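Local coordinates for uncharacterized protein (Parabacteroides merdae, PDB 4R7F) that is of unknown function but carries immunoglobulin-like beta-sandwich domains, one of them probably related to the first domain of type 9 secretion system plug proteins, at residues H59-L69 with Y379-D388; G80-N88 with Y96-P104. All blocks are in the same frame, centred on the assembly; numbering follows the deposited sequence.

Contact 1 of 2, residues H59-L69 with Y379-D388; sequences HCNADWTQSQL and YYRPMGARYD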
loop_
_atom_site.group_PDB
_atom_site.type_symbol
_atom_site.label_atom_id
_atom_site.label_comp_id
_atom_site.label_asym_id
_atom_site.label_seq_id
_atom_site.Cartn_x
_atom_site.Cartn_y
_atom_site.Cartn_z
ATOM N N HIS A 59 -2.137 -21.660 23.679
ATOM C CA HIS A 59 -1.915 -20.266 23.910
ATOM C C HIS A 59 -0.431 -20.037 24.239
ATOM O O HIS A 59 0.127 -20.735 25.101
ATOM C CB HIS A 59 -2.788 -19.727 25.028
ATOM C CG HIS A 59 -2.681 -18.245 25.169
ATOM N ND1 HIS A 59 -1.777 -17.639 26.014
ATOM C CD2 HIS A 59 -3.300 -17.243 24.502
ATOM C CE1 HIS A 59 -1.892 -16.330 25.907
ATOM N NE2 HIS A 59 -2.787 -16.063 24.974
ATOM N N CYS A 60 0.171 -19.029 23.576
ATOM C CA CYS A 60 1.585 -18.731 23.711
ATOM C C CYS A 60 1.862 -17.328 24.187
ATOM O O CYS A 60 1.099 -16.400 23.994
ATOM C CB CYS A 60 2.308 -18.942 22.370
ATOM S SG CYS A 60 2.141 -20.606 21.695
ATOM N N ASN A 61 3.018 -17.172 24.786
ATOM C CA ASN A 61 3.498 -15.851 25.150
ATOM C C ASN A 61 4.142 -15.129 23.974
ATOM O O ASN A 61 4.169 -15.655 22.864
ATOM C CB ASN A 61 4.378 -15.977 26.396
ATOM C CG ASN A 61 3.521 -16.088 27.662
ATOM O OD1 ASN A 61 2.363 -15.609 27.696
ATOM N ND2 ASN A 61 4.045 -16.737 28.674
ATOM N N ALA A 62 4.612 -13.909 24.201
ATOM C CA ALA A 62 5.108 -13.060 23.139
ATOM C C ALA A 62 6.184 -13.736 22.296
ATOM O O ALA A 62 6.197 -13.579 21.081
ATOM C CB ALA A 62 5.636 -11.768 23.713
ATOM N N ASP A 63 7.060 -14.498 22.944
ATOM C CA ASP A 63 8.161 -15.181 22.262
ATOM C C ASP A 63 7.793 -16.544 21.662
ATOM O O ASP A 63 8.659 -17.266 21.190
ATOM C CB ASP A 63 9.395 -15.318 23.173
ATOM C CG ASP A 63 9.182 -16.280 24.348
ATOM O OD1 ASP A 63 8.064 -16.768 24.575
ATOM O OD2 ASP A 63 10.159 -16.525 25.072
ATOM N N TRP A 64 6.509 -16.861 21.641
ATOM C CA TRP A 64 5.983 -18.094 21.019
ATOM C C TRP A 64 6.365 -19.363 21.762
ATOM O O TRP A 64 6.317 -20.440 21.192
ATOM C CB TRP A 64 6.334 -18.165 19.521
ATOM C CG TRP A 64 5.496 -17.263 18.714
ATOM C CD1 TRP A 64 5.832 -16.006 18.245
ATOM C CD2 TRP A 64 4.151 -17.494 18.299
ATOM N NE1 TRP A 64 4.769 -15.458 17.556
ATOM C CE2 TRP A 64 3.732 -16.352 17.566
ATOM C CE3 TRP A 64 3.260 -18.546 18.466
ATOM C CZ2 TRP A 64 2.477 -16.257 16.996
ATOM C CZ3 TRP A 64 2.003 -18.450 17.891
ATOM C CH2 TRP A 64 1.630 -17.315 17.153
ATOM N N THR A 65 6.747 -19.227 23.033
ATOM C CA THR A 65 6.730 -20.341 23.950
ATOM C C THR A 65 5.336 -20.406 24.568
ATOM O O THR A 65 4.648 -19.381 24.679
ATOM C CB THR A 65 7.726 -20.170 25.105
ATOM O OG1 THR A 65 7.392 -19.013 25.880
ATOM C CG2 THR A 65 9.143 -20.064 24.613
ATOM N N GLN A 66 4.936 -21.595 25.001
ATOM C CA GLN A 66 3.602 -21.808 25.589
ATOM C C GLN A 66 3.398 -21.034 26.885
ATOM O O GLN A 66 4.277 -21.018 27.748
ATOM C CB GLN A 66 3.372 -23.280 25.861
ATOM C CG GLN A 66 1.943 -23.610 26.245
ATOM C CD GLN A 66 1.690 -25.118 26.301
ATOM O OE1 GLN A 66 2.567 -25.934 26.030
ATOM N NE2 GLN A 66 0.489 -25.479 26.647
ATOM N N SER A 67 2.239 -20.383 27.019
ATOM C CA SER A 67 1.972 -19.629 28.229
ATOM C C SER A 67 1.552 -20.619 29.331
ATOM O O SER A 67 1.365 -21.804 29.071
ATOM C CB SER A 67 0.897 -18.570 27.980
ATOM O OG SER A 67 -0.385 -19.146 27.957
ATOM N N GLN A 68 1.397 -20.122 30.548
ATOM C CA GLN A 68 0.909 -20.943 31.653
ATOM C C GLN A 68 -0.635 -21.046 31.697
ATOM O O GLN A 68 -1.188 -21.626 32.611
ATOM C CB GLN A 68 1.461 -20.396 32.974
ATOM C CG GLN A 68 0.770 -19.127 33.431
ATOM C CD GLN A 68 1.435 -18.504 34.644
ATOM O OE1 GLN A 68 1.351 -19.028 35.765
ATOM N NE2 GLN A 68 2.092 -17.372 34.433
ATOM N N LEU A 69 -1.339 -20.505 30.714
ATOM C CA LEU A 69 -2.785 -20.502 30.767
ATOM C C LEU A 69 -3.304 -21.885 30.471
ATOM O O LEU A 69 -2.693 -22.604 29.684
ATOM C CB LEU A 69 -3.400 -19.529 29.761
ATOM C CG LEU A 69 -3.066 -18.057 29.882
ATOM C CD1 LEU A 69 -3.949 -17.312 28.919
ATOM C CD2 LEU A 69 -3.352 -17.584 31.296
ATOM N N TYR A 379 3.285 -6.529 22.836
ATOM C CA TYR A 379 2.746 -7.391 23.857
ATOM C C TYR A 379 2.895 -6.725 25.223
ATOM O O TYR A 379 3.844 -5.971 25.460
ATOM C CB TYR A 379 3.513 -8.711 23.883
ATOM C CG TYR A 379 3.386 -9.498 22.631
ATOM C CD1 TYR A 379 2.357 -10.395 22.456
ATOM C CD2 TYR A 379 4.262 -9.315 21.595
ATOM C CE1 TYR A 379 2.242 -11.135 21.291
ATOM C CE2 TYR A 379 4.133 -10.015 20.421
ATOM C CZ TYR A 379 3.140 -10.936 20.273
ATOM O OH TYR A 379 3.017 -11.619 19.067
ATOM N N TYR A 380 1.961 -7.005 26.129
ATOM C CA TYR A 380 1.889 -6.245 27.378
ATOM C C TYR A 380 1.792 -7.216 28.500
ATOM O O TYR A 380 0.897 -8.079 28.485
ATOM C CB TYR A 380 0.647 -5.356 27.404
ATOM C CG TYR A 380 0.287 -4.719 28.748
ATOM C CD1 TYR A 380 1.178 -3.870 29.394
ATOM C CD2 TYR A 380 -0.988 -4.847 29.297
ATOM C CE1 TYR A 380 0.837 -3.213 30.581
ATOM C CE2 TYR A 380 -1.344 -4.203 30.500
ATOM C CZ TYR A 380 -0.415 -3.394 31.139
ATOM O OH TYR A 380 -0.691 -2.739 32.321
ATOM N N ARG A 381 2.704 -7.075 29.469
ATOM C CA ARG A 381 2.665 -7.896 30.675
ATOM C C ARG A 381 3.143 -7.228 31.946
ATOM O O ARG A 381 4.332 -7.262 32.284
ATOM C CB ARG A 381 3.429 -9.163 30.469
ATOM C CG ARG A 381 3.121 -10.142 31.569
ATOM C CD ARG A 381 3.461 -11.510 31.127
ATOM N NE ARG A 381 3.479 -12.393 32.258
ATOM C CZ ARG A 381 3.911 -13.643 32.191
ATOM N NH1 ARG A 381 4.324 -14.157 31.032
ATOM N NH2 ARG A 381 3.906 -14.378 33.284
ATOM N N PRO A 382 2.206 -6.637 32.681
ATOM C CA PRO A 382 2.559 -5.974 33.948
ATOM C C PRO A 382 2.842 -7.009 35.037
ATOM O O PRO A 382 2.466 -8.163 34.865
ATOM C CB PRO A 382 1.291 -5.180 34.277
ATOM C CG PRO A 382 0.175 -6.028 33.730
ATOM C CD PRO A 382 0.748 -6.738 32.493
HETATM N N MSE A 383 3.510 -6.604 36.120
HETATM C CA MSE A 383 3.857 -7.554 37.191
HETATM C C MSE A 383 2.597 -8.246 37.670
HETATM O O MSE A 383 1.513 -7.674 37.744
HETATM C CB MSE A 383 4.696 -6.921 38.317
HETATM C CG MSE A 383 6.198 -7.237 38.166
HETATM SE SE MSE A 383 6.588 -9.165 38.415
HETATM C CE MSE A 383 5.721 -9.482 40.162
ATOM N N GLY A 384 2.734 -9.537 37.939
ATOM C CA GLY A 384 1.601 -10.335 38.392
ATOM C C GLY A 384 0.644 -10.855 37.323
ATOM O O GLY A 384 -0.167 -11.723 37.626
ATOM N N ALA A 385 0.707 -10.355 36.081
ATOM C CA ALA A 385 -0.186 -10.874 35.015
ATOM C C ALA A 385 0.307 -12.245 34.618
ATOM O O ALA A 385 1.502 -12.525 34.729
ATOM C CB ALA A 385 -0.214 -9.947 33.803
ATOM N N ARG A 386 -0.590 -13.112 34.171
ATOM C CA ARG A 386 -0.219 -14.513 33.972
ATOM C C ARG A 386 0.224 -14.821 32.538
ATOM O O ARG A 386 0.666 -15.942 32.246
ATOM C CB ARG A 386 -1.385 -15.416 34.381
ATOM C CG ARG A 386 -1.793 -15.275 35.839
ATOM C CD ARG A 386 -3.088 -16.020 36.179
ATOM N NE ARG A 386 -3.284 -17.317 35.500
ATOM C CZ ARG A 386 -2.572 -18.418 35.739
ATOM N NH1 ARG A 386 -1.566 -18.388 36.597
ATOM N NH2 ARG A 386 -2.845 -19.561 35.109
ATOM N N TYR A 387 0.089 -13.841 31.640
ATOM C CA TYR A 387 0.292 -14.059 30.198
ATOM C C TYR A 387 0.499 -12.744 29.451
ATOM O O TYR A 387 0.197 -11.662 29.966
ATOM C CB TYR A 387 -0.867 -14.842 29.575
ATOM C CG TYR A 387 -2.120 -14.035 29.372
ATOM C CD1 TYR A 387 -2.933 -13.686 30.458
ATOM C CD2 TYR A 387 -2.475 -13.571 28.108
ATOM C CE1 TYR A 387 -4.074 -12.896 30.287
ATOM C CE2 TYR A 387 -3.625 -12.795 27.921
ATOM C CZ TYR A 387 -4.424 -12.467 29.009
ATOM O OH TYR A 387 -5.568 -11.719 28.830
ATOM N N ASP A 388 1.053 -12.862 28.248
ATOM C CA ASP A 388 1.339 -11.733 27.391
ATOM C C ASP A 388 0.123 -11.426 26.520
ATOM O O ASP A 388 -0.234 -12.211 25.626
ATOM C CB ASP A 388 2.506 -12.043 26.465
ATOM C CG ASP A 388 3.853 -12.044 27.169
ATOM O OD1 ASP A 388 4.033 -11.323 28.160
ATOM O OD2 ASP A 388 4.763 -12.758 26.696
HETATM O O HOH W 1 1.015 -13.674 23.732
HETATM O O HOH W 2 2.498 -17.416 30.840
HETATM O O HOH W 3 5.934 -12.387 18.471
HETATM O O HOH W 4 7.707 -13.853 25.955
#

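Contact 2 of 2, residues G80-N88 with Y96-P104; sequences GTTIDDFAN and YSNYRLLLP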
loop_
_atom_site.group_PDB
_atom_site.type_symbol
_atom_site.label_atom_id
_atom_site.label_comp_id
_atom_site.label_asym_id
_atom_site.label_seq_id
_atom_site.Cartn_x
_atom_site.Cartn_y
_atom_site.Cartn_z
ATOM N N GLY A 80 -9.311 -31.004 20.574
ATOM C CA GLY A 80 -9.540 -32.212 19.791
ATOM C C GLY A 80 -10.759 -32.141 18.892
ATOM O O GLY A 80 -11.381 -33.147 18.618
ATOM N N THR A 81 -11.080 -30.950 18.404
ATOM C CA THR A 81 -12.196 -30.796 17.509
ATOM C C THR A 81 -11.867 -31.276 16.092
ATOM O O THR A 81 -10.749 -31.094 15.602
ATOM C CB THR A 81 -12.606 -29.332 17.424
ATOM O OG1 THR A 81 -12.655 -28.776 18.746
ATOM C CG2 THR A 81 -13.939 -29.208 16.695
ATOM N N THR A 82 -12.879 -31.854 15.449
ATOM C CA THR A 82 -12.702 -32.373 14.094
ATOM C C THR A 82 -12.718 -31.254 13.039
ATOM O O THR A 82 -13.345 -30.206 13.179
ATOM C CB THR A 82 -13.711 -33.511 13.759
ATOM O OG1 THR A 82 -13.592 -34.545 14.736
ATOM C CG2 THR A 82 -13.422 -34.142 12.394
ATOM N N ILE A 83 -11.933 -31.476 11.986
ATOM C CA ILE A 83 -11.894 -30.564 10.844
ATOM C C ILE A 83 -12.822 -31.154 9.778
ATOM O O ILE A 83 -12.510 -32.179 9.149
ATOM C CB ILE A 83 -10.455 -30.360 10.334
ATOM C CG1 ILE A 83 -9.580 -29.840 11.482
ATOM C CG2 ILE A 83 -10.433 -29.373 9.168
ATOM C CD1 ILE A 83 -8.124 -29.607 11.110
ATOM N N ASP A 84 -13.982 -30.509 9.631
ATOM C CA ASP A 84 -15.076 -31.062 8.839
ATOM C C ASP A 84 -15.092 -30.479 7.431
ATOM O O ASP A 84 -15.519 -31.141 6.515
ATOM C CB ASP A 84 -16.431 -30.810 9.541
ATOM C CG ASP A 84 -16.578 -31.592 10.846
ATOM O OD1 ASP A 84 -15.959 -32.672 10.966
ATOM O OD2 ASP A 84 -17.318 -31.134 11.747
ATOM N N ASP A 85 -14.606 -29.248 7.256
ATOM C CA ASP A 85 -14.766 -28.587 5.954
ATOM C C ASP A 85 -13.671 -29.037 4.968
ATOM O O ASP A 85 -12.567 -28.512 4.957
ATOM C CB ASP A 85 -14.848 -27.062 6.118
ATOM C CG ASP A 85 -15.058 -26.309 4.783
ATOM O OD1 ASP A 85 -14.809 -26.844 3.667
ATOM O OD2 ASP A 85 -15.450 -25.127 4.866
ATOM N N PHE A 86 -13.999 -30.012 4.135
ATOM C CA PHE A 86 -13.058 -30.513 3.144
ATOM C C PHE A 86 -13.689 -30.925 1.826
ATOM O O PHE A 86 -14.886 -31.196 1.748
ATOM C CB PHE A 86 -12.304 -31.707 3.727
ATOM C CG PHE A 86 -13.049 -33.013 3.630
ATOM C CD1 PHE A 86 -13.977 -33.365 4.587
ATOM C CD2 PHE A 86 -12.791 -33.900 2.592
ATOM C CE1 PHE A 86 -14.652 -34.571 4.508
ATOM C CE2 PHE A 86 -13.464 -35.111 2.497
ATOM C CZ PHE A 86 -14.398 -35.443 3.457
ATOM N N ALA A 87 -12.842 -31.034 0.811
ATOM C CA ALA A 87 -13.246 -31.440 -0.532
ATOM C C ALA A 87 -12.098 -32.145 -1.289
ATOM O O ALA A 87 -10.913 -31.824 -1.108
ATOM C CB ALA A 87 -13.718 -30.220 -1.295
ATOM N N ASN A 88 -12.454 -33.113 -2.129
ATOM C CA ASN A 88 -11.484 -33.848 -2.929
ATOM C C ASN A 88 -10.973 -33.018 -4.096
ATOM O O ASN A 88 -11.705 -32.150 -4.604
ATOM C CB ASN A 88 -12.119 -35.106 -3.515
ATOM C CG ASN A 88 -12.716 -36.003 -2.457
ATOM O OD1 ASN A 88 -13.904 -36.316 -2.508
ATOM N ND2 ASN A 88 -11.906 -36.404 -1.484
ATOM N N TYR A 96 -5.446 -35.393 -3.969
ATOM C CA TYR A 96 -5.424 -34.818 -2.650
ATOM C C TYR A 96 -6.822 -34.386 -2.224
ATOM O O TYR A 96 -7.740 -34.255 -3.058
ATOM C CB TYR A 96 -4.474 -33.596 -2.649
ATOM C CG TYR A 96 -4.905 -32.471 -3.536
ATOM C CD1 TYR A 96 -5.761 -31.498 -3.068
ATOM C CD2 TYR A 96 -4.448 -32.364 -4.848
ATOM C CE1 TYR A 96 -6.166 -30.433 -3.875
ATOM C CE2 TYR A 96 -4.844 -31.307 -5.659
ATOM C CZ TYR A 96 -5.715 -30.331 -5.164
ATOM O OH TYR A 96 -6.143 -29.247 -5.956
ATOM N N SER A 97 -6.970 -34.138 -0.925
ATOM C CA SER A 97 -8.152 -33.455 -0.401
ATOM C C SER A 97 -7.676 -32.102 0.172
ATOM O O SER A 97 -6.575 -31.980 0.652
ATOM C CB SER A 97 -8.894 -34.300 0.661
ATOM O OG SER A 97 -8.876 -35.696 0.381
ATOM N N ASN A 98 -8.526 -31.096 0.085
ATOM C CA ASN A 98 -8.244 -29.760 0.540
ATOM C C ASN A 98 -9.125 -29.453 1.736
ATOM O O ASN A 98 -10.335 -29.666 1.678
ATOM C CB ASN A 98 -8.559 -28.784 -0.592
ATOM C CG ASN A 98 -8.437 -27.351 -0.173
ATOM O OD1 ASN A 98 -9.412 -26.584 -0.224
ATOM N ND2 ASN A 98 -7.224 -26.969 0.238
ATOM N N TYR A 99 -8.511 -28.924 2.790
ATOM C CA TYR A 99 -9.128 -28.732 4.097
ATOM C C TYR A 99 -9.067 -27.268 4.488
ATOM O O TYR A 99 -8.132 -26.547 4.154
ATOM C CB TYR A 99 -8.374 -29.523 5.154
ATOM C CG TYR A 99 -8.429 -31.024 4.960
ATOM C CD1 TYR A 99 -7.602 -31.651 4.040
ATOM C CD2 TYR A 99 -9.322 -31.822 5.702
ATOM C CE1 TYR A 99 -7.652 -33.020 3.848
ATOM C CE2 TYR A 99 -9.376 -33.205 5.523
ATOM C CZ TYR A 99 -8.552 -33.794 4.577
ATOM O OH TYR A 99 -8.569 -35.153 4.377
ATOM N N ARG A 100 -10.055 -26.840 5.237
ATOM C CA ARG A 100 -10.204 -25.445 5.614
ATOM C C ARG A 100 -10.785 -25.415 7.007
ATOM O O ARG A 100 -11.780 -26.077 7.279
ATOM C CB ARG A 100 -11.129 -24.755 4.645
ATOM C CG ARG A 100 -11.339 -23.276 4.880
ATOM C CD ARG A 100 -11.582 -22.630 3.519
ATOM N NE ARG A 100 -12.474 -21.488 3.562
ATOM C CZ ARG A 100 -13.784 -21.589 3.750
ATOM N NH1 ARG A 100 -14.357 -22.776 3.942
ATOM N NH2 ARG A 100 -14.522 -20.491 3.775
ATOM N N LEU A 101 -10.110 -24.675 7.875
ATOM C CA LEU A 101 -10.509 -24.427 9.244
ATOM C C LEU A 101 -10.485 -22.926 9.420
ATOM O O LEU A 101 -9.452 -22.286 9.186
ATOM C CB LEU A 101 -9.516 -25.080 10.203
ATOM C CG LEU A 101 -9.627 -24.737 11.684
ATOM C CD1 LEU A 101 -10.925 -25.263 12.272
ATOM C CD2 LEU A 101 -8.466 -25.348 12.417
ATOM N N LEU A 102 -11.633 -22.366 9.779
ATOM C CA LEU A 102 -11.719 -20.973 10.166
ATOM C C LEU A 102 -11.759 -20.866 11.692
ATOM O O LEU A 102 -12.411 -21.671 12.377
ATOM C CB LEU A 102 -12.964 -20.341 9.580
ATOM C CG LEU A 102 -13.089 -20.474 8.075
ATOM C CD1 LEU A 102 -14.359 -19.787 7.601
ATOM C CD2 LEU A 102 -11.868 -19.886 7.401
ATOM N N LEU A 103 -11.060 -19.868 12.212
ATOM C CA LEU A 103 -11.077 -19.570 13.623
ATOM C C LEU A 103 -11.183 -18.068 13.865
ATOM O O LEU A 103 -10.589 -17.284 13.151
ATOM C CB LEU A 103 -9.803 -20.069 14.252
ATOM C CG LEU A 103 -9.694 -21.576 14.436
ATOM C CD1 LEU A 103 -8.239 -21.981 14.641
ATOM C CD2 LEU A 103 -10.536 -22.019 15.613
ATOM N N PRO A 104 -11.950 -17.656 14.879
ATOM C CA PRO A 104 -12.795 -18.508 15.700
ATOM C C PRO A 104 -13.992 -19.021 14.878
ATOM O O PRO A 104 -14.265 -18.510 13.784
ATOM C CB PRO A 104 -13.279 -17.557 16.782
ATOM C CG PRO A 104 -13.403 -16.268 16.043
ATOM C CD PRO A 104 -12.161 -16.235 15.190
#

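Contact 1 of 2, residues H59-L69 with Y379-D388
Asp388 and the turn that begins at Asn61 hold each other by a reciprocal pair of bonds. Asp388 OD2 takes the backbone N of Ala62 at 2.8 Å on its anti lone pair, almost straight at 172°, while Asp388 N donates to Asn61 OD1 at 3.1 Å, coming from above the amide plane. With CG anti to its carbonyl carbon (chi1 -74°), the Asp388 carboxylate reaches the turn through OD2 and leaves OD1 for Lys182. A water that donates to both Cys60 O and Asp388 O completes this inner part. Ala62, whose single methyl fits close quarters, sets CB over one face of Tyr379, 3.6 Å from the ring centroid, and the Tyr379 OH goes on to Asn115. A serine in place of Tyr379 would probably leave a gap beneath the Ala62 methyl and deprive Asn115 of its hydroxyl partner. At a second apolar patch, Leu69 CD1 lies over a face of the Tyr387 ring, and His59 CE1 approaches Tyr387 CD2 to 3.6 Å.

The outer side is looser and wetter. There the exposed Gln68 sends NE2 to Arg386 O at 3.0 Å, a bent bond of 133°, and the Arg386 guanidinium pairs with Glu73. One water accepts from Asn61 ND2 and Gln68 N and donates to Arg386 O. Backbone groups, a carboxylate and water thus join a loop of the N-terminal sandwich to the connection between strands 373-380 and 389-397, with small apolar patches between. The buried Asp388 carboxylate gives the junction a defined partner on each oxygen, whereas the water-linked Gln68 side is probably the more adaptable.

Contact 2 of 2, residues G80-N88 with Y96-P104
Asp85 OD2 and Arg100 NH1 form a salt bridge of 2.8 Å across the open end of a beta hairpin. The carboxylate oxygen meets the guanidinium at its edge, near its plane, but the two flat groups stand 78° apart, so one oxygen and one nitrogen make the contact rather than a two-pronged clasp. Bends at chi2 and chi3 of Arg100 bring NH1 to that oxygen, and its NE also makes a long, weak ion pair with Glu40 on the neighbouring strand. In the backbone, Arg100 N donates to Asp85 O at 3.0 Å.

Further along, Ala87 and Asn98 are an antiparallel hydrogen-bonded pair: Ala87 O accepts Asn98 N at 2.8 Å, nearly straight at 171°, and Ala87 N returns a bond to Asn98 O. The flanking pairs, Phe86 with Tyr99 and Asn88 with Ser97, are non-hydrogen-bonded and direct their side chains to one face. On it Phe86 and Tyr99 lie side by side, pointing the same way. Their planes are nearly parallel but slid so far that the rings barely overlap; what touches is Phe86 CB over the Tyr99 face, 4.0 Å from its centroid. A chi1 of 83° swings the Phe86 ring between its own N and carbonyl carbon, and it stacks on Tyr50, while Tyr99 stacks on Phe43. Ile83 adds CG2 at the Tyr99 edge, a branched side chain suited to a buried apolar corner. Ser97 OG is buried here without a modelled partner.

Asn98, on the other face, is fixed by Asp44 and Asn42. The Ala87-Asn98 pair and the Arg100 N to Asp85 O bond set the strand register, aromatic contacts line one face, and the ion pair, on exposed Asp85, probably adds a more solvent-sensitive tie.

Along the chain contact 2 is nested inside the long loop that contact 1 closes: 80-88 and 96-104 follow 59-69, and 379-388 returns some 310 residues after 59-69. Their centres lie 29 Å apart, with nearest atoms about 11 Å apart, so they do not touch. Both reach one mixed sheet, in which strand 53-60, leading into contact 1, pairs with strand 81-82 of contact 2. Strands 86-88 and 96-103 belong to a second, four-stranded sheet. Contact 2 is thus internal to the N-terminal sandwich, whereas contact 1 ties that sandwich to the sheet of strands 181-187, 373-380 and 389-397, which probably contributes to how the two regions sit together.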